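Local coordinates for uncharacterized protein DUF1185 (Bordetella bronchiseptica RB50, PDB 3BYQ) that is of unknown function but adopts a variant of the Bacillus chorismate mutase fold and may take part in amino-acid metabolism, at residues B[113-118]-B[133-138]. Residues are numbered along the deposited sequence; the frame is centred on the assembly and turned at random.
Sequences PKAMVP and PVHYIH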
loop_
_atom_site.group_PDB
_atom_site.type_symbol
_atom_site.label_atom_id
_atom_site.label_comp_id
_atom_site.label_asym_id
_atom_site.label_seq_id
_atom_site.Cartn_x
_atom_site.Cartn_y
_atom_site.Cartn_z
ATOM N N PRO B 113 30.368 -1.037 -20.997
ATOM C CA PRO B 113 30.871 -1.606 -19.747
ATOM C C PRO B 113 30.529 -3.092 -19.713
ATOM O O PRO B 113 29.575 -3.536 -20.364
ATOM C CB PRO B 113 30.147 -0.822 -18.671
ATOM C CG PRO B 113 28.914 -0.223 -19.367
ATOM C CD PRO B 113 29.304 -0.025 -20.773
ATOM N N LYS B 114 31.303 -3.840 -18.935
ATOM C CA LYS B 114 31.272 -5.311 -18.966
ATOM C C LYS B 114 30.279 -6.022 -18.093
ATOM O O LYS B 114 29.918 -7.172 -18.399
ATOM C CB LYS B 114 32.653 -5.877 -18.599
ATOM C CG LYS B 114 33.801 -5.546 -19.574
ATOM C CD LYS B 114 33.802 -6.431 -20.767
ATOM C CE LYS B 114 35.071 -6.243 -21.578
ATOM N NZ LYS B 114 36.241 -6.896 -20.948
ATOM N N ALA B 115 29.863 -5.389 -17.004
ATOM C CA ALA B 115 28.910 -6.059 -16.099
ATOM C C ALA B 115 27.509 -6.170 -16.693
ATOM O O ALA B 115 27.015 -5.253 -17.339
ATOM C CB ALA B 115 28.870 -5.401 -14.754
HETATM N N MSE B 116 26.908 -7.343 -16.535
HETATM C CA MSE B 116 25.506 -7.524 -16.922
HETATM C C MSE B 116 24.699 -6.496 -16.150
HETATM O O MSE B 116 24.977 -6.231 -15.004
HETATM C CB MSE B 116 24.994 -8.908 -16.561
HETATM C CG MSE B 116 23.584 -9.187 -17.047
HETATM SE SE MSE B 116 23.028 -11.045 -16.708
HETATM C CE MSE B 116 22.708 -10.867 -14.871
ATOM N N VAL B 117 23.667 -5.968 -16.750
ATOM C CA VAL B 117 22.859 -4.975 -16.062
ATOM C C VAL B 117 21.865 -5.779 -15.224
ATOM O O VAL B 117 21.178 -6.661 -15.770
ATOM C CB VAL B 117 22.038 -4.108 -17.072
ATOM C CG1 VAL B 117 21.211 -3.063 -16.306
ATOM C CG2 VAL B 117 22.930 -3.451 -18.112
ATOM N N PRO B 118 21.799 -5.524 -13.912
ATOM C CA PRO B 118 20.818 -6.249 -13.103
ATOM C C PRO B 118 19.423 -5.751 -13.434
ATOM O O PRO B 118 19.265 -4.737 -14.113
ATOM C CB PRO B 118 21.256 -5.957 -11.678
ATOM C CG PRO B 118 21.815 -4.657 -11.760
ATOM C CD PRO B 118 22.485 -4.505 -13.108
ATOM N N PRO B 133 17.412 -3.094 -7.981
ATOM C CA PRO B 133 18.760 -3.234 -7.460
ATOM C C PRO B 133 19.784 -2.828 -8.480
ATOM O O PRO B 133 19.603 -3.066 -9.670
ATOM C CB PRO B 133 18.866 -4.736 -7.222
ATOM C CG PRO B 133 18.009 -5.309 -8.274
ATOM C CD PRO B 133 16.849 -4.403 -8.386
ATOM N N VAL B 134 20.868 -2.224 -7.999
ATOM C CA VAL B 134 21.962 -1.820 -8.864
ATOM C C VAL B 134 23.281 -2.428 -8.447
ATOM O O VAL B 134 23.484 -2.873 -7.300
ATOM C CB VAL B 134 22.166 -0.258 -8.913
ATOM C CG1 VAL B 134 20.899 0.445 -9.330
ATOM C CG2 VAL B 134 22.659 0.328 -7.553
ATOM N N HIS B 135 24.182 -2.513 -9.412
ATOM C CA HIS B 135 25.544 -2.917 -9.109
ATOM C C HIS B 135 26.545 -2.213 -10.011
ATOM O O HIS B 135 26.164 -1.456 -10.933
ATOM C CB HIS B 135 25.727 -4.420 -9.008
ATOM C CG HIS B 135 25.553 -5.177 -10.279
ATOM N ND1 HIS B 135 24.759 -6.303 -10.351
ATOM C CD2 HIS B 135 26.150 -5.055 -11.494
ATOM C CE1 HIS B 135 24.848 -6.819 -11.567
ATOM N NE2 HIS B 135 25.677 -6.081 -12.285
ATOM N N TYR B 136 27.818 -2.416 -9.678
ATOM C CA TYR B 136 28.932 -1.737 -10.396
ATOM C C TYR B 136 28.999 -2.145 -11.848
ATOM O O TYR B 136 29.006 -3.337 -12.206
ATOM C CB TYR B 136 30.246 -2.038 -9.688
ATOM C CG TYR B 136 31.478 -1.324 -10.175
ATOM C CD1 TYR B 136 31.522 0.043 -10.283
ATOM C CD2 TYR B 136 32.632 -2.034 -10.403
ATOM C CE1 TYR B 136 32.694 0.677 -10.678
ATOM C CE2 TYR B 136 33.798 -1.425 -10.778
ATOM C CZ TYR B 136 33.831 -0.061 -10.908
ATOM O OH TYR B 136 34.980 0.591 -11.304
ATOM N N ILE B 137 29.184 -1.131 -12.693
ATOM C CA ILE B 137 29.103 -1.343 -14.155
ATOM C C ILE B 137 30.279 -2.120 -14.737
ATOM O O ILE B 137 30.162 -2.663 -15.835
ATOM C CB ILE B 137 28.903 -0.021 -14.937
ATOM C CG1 ILE B 137 30.108 0.889 -14.929
ATOM C CG2 ILE B 137 27.582 0.720 -14.448
ATOM C CD1 ILE B 137 29.909 2.066 -15.902
ATOM N N HIS B 138 31.388 -2.182 -14.015
ATOM C CA HIS B 138 32.590 -2.802 -14.547
ATOM C C HIS B 138 32.921 -4.171 -13.985
ATOM O O HIS B 138 33.765 -4.887 -14.529
ATOM C CB HIS B 138 33.795 -1.901 -14.312
ATOM C CG HIS B 138 33.675 -0.574 -14.973
ATOM N ND1 HIS B 138 33.546 -0.430 -16.337
ATOM C CD2 HIS B 138 33.645 0.676 -14.452
ATOM C CE1 HIS B 138 33.459 0.854 -16.634
ATOM N NE2 HIS B 138 33.523 1.552 -15.508
HETATM O O HOH W 1 33.742 -2.551 -18.053
#
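Pro-113 lays the CB corner of its ring against Ile-137, touching the carbonyl oxygen and, 4.0 Å from CB to Ile-137 CD1, the end of the side chain. Tyr-80 of strand 79-86 packs against both residues. The backbone N of Lys-114 gives its hydrogen to a water 2.9 Å away, and the same water lies 2.7 Å from His-138 ND1, in the plane of that imidazole, which has Ile-137 CG1 over the centre of one face. The lysine side chain itself leads off to the carbonyl of His-189. At Ala-115 the two segments meet directly: its N hydrogen-bonds Ile-137 O at 3.0 Å, with the donor lying 38° above the carbonyl plane, while its methyl rests on the carbonyl oxygens of Tyr-136 and Ile-137. The CB of selenomethionine Met-116 points away from 133-138, and its side chain packs on Tyr-141 of the second subunit. His-135 NE2 donates to Met-116 O at 2.8 Å; the donor lies nearly along the C=O axis, but the oxygen sits 27° out of the imidazole plane and the bond is bent at the hydrogen. A chi1 of 67° sets His-135 CG between its own backbone N and carbonyl carbon, bringing the ring end close to 113-118. Pro-118 then closes over one face of the imidazole in a CH-pi contact, its CD 3.8 Å from the ring centroid, and CG reaches on to Pro-133 O. Bond and proline together would fix the rotation of the buried ring, on which Met-116 of the second subunit also packs. The arrangement joins the loop between helix 98-109 and strand 119-123 to the end of strand 130-136, two strands that both pair with 79-86, the first parallel and the second antiparallel, in this chorismate mutase-like fold, beside a subunit interface.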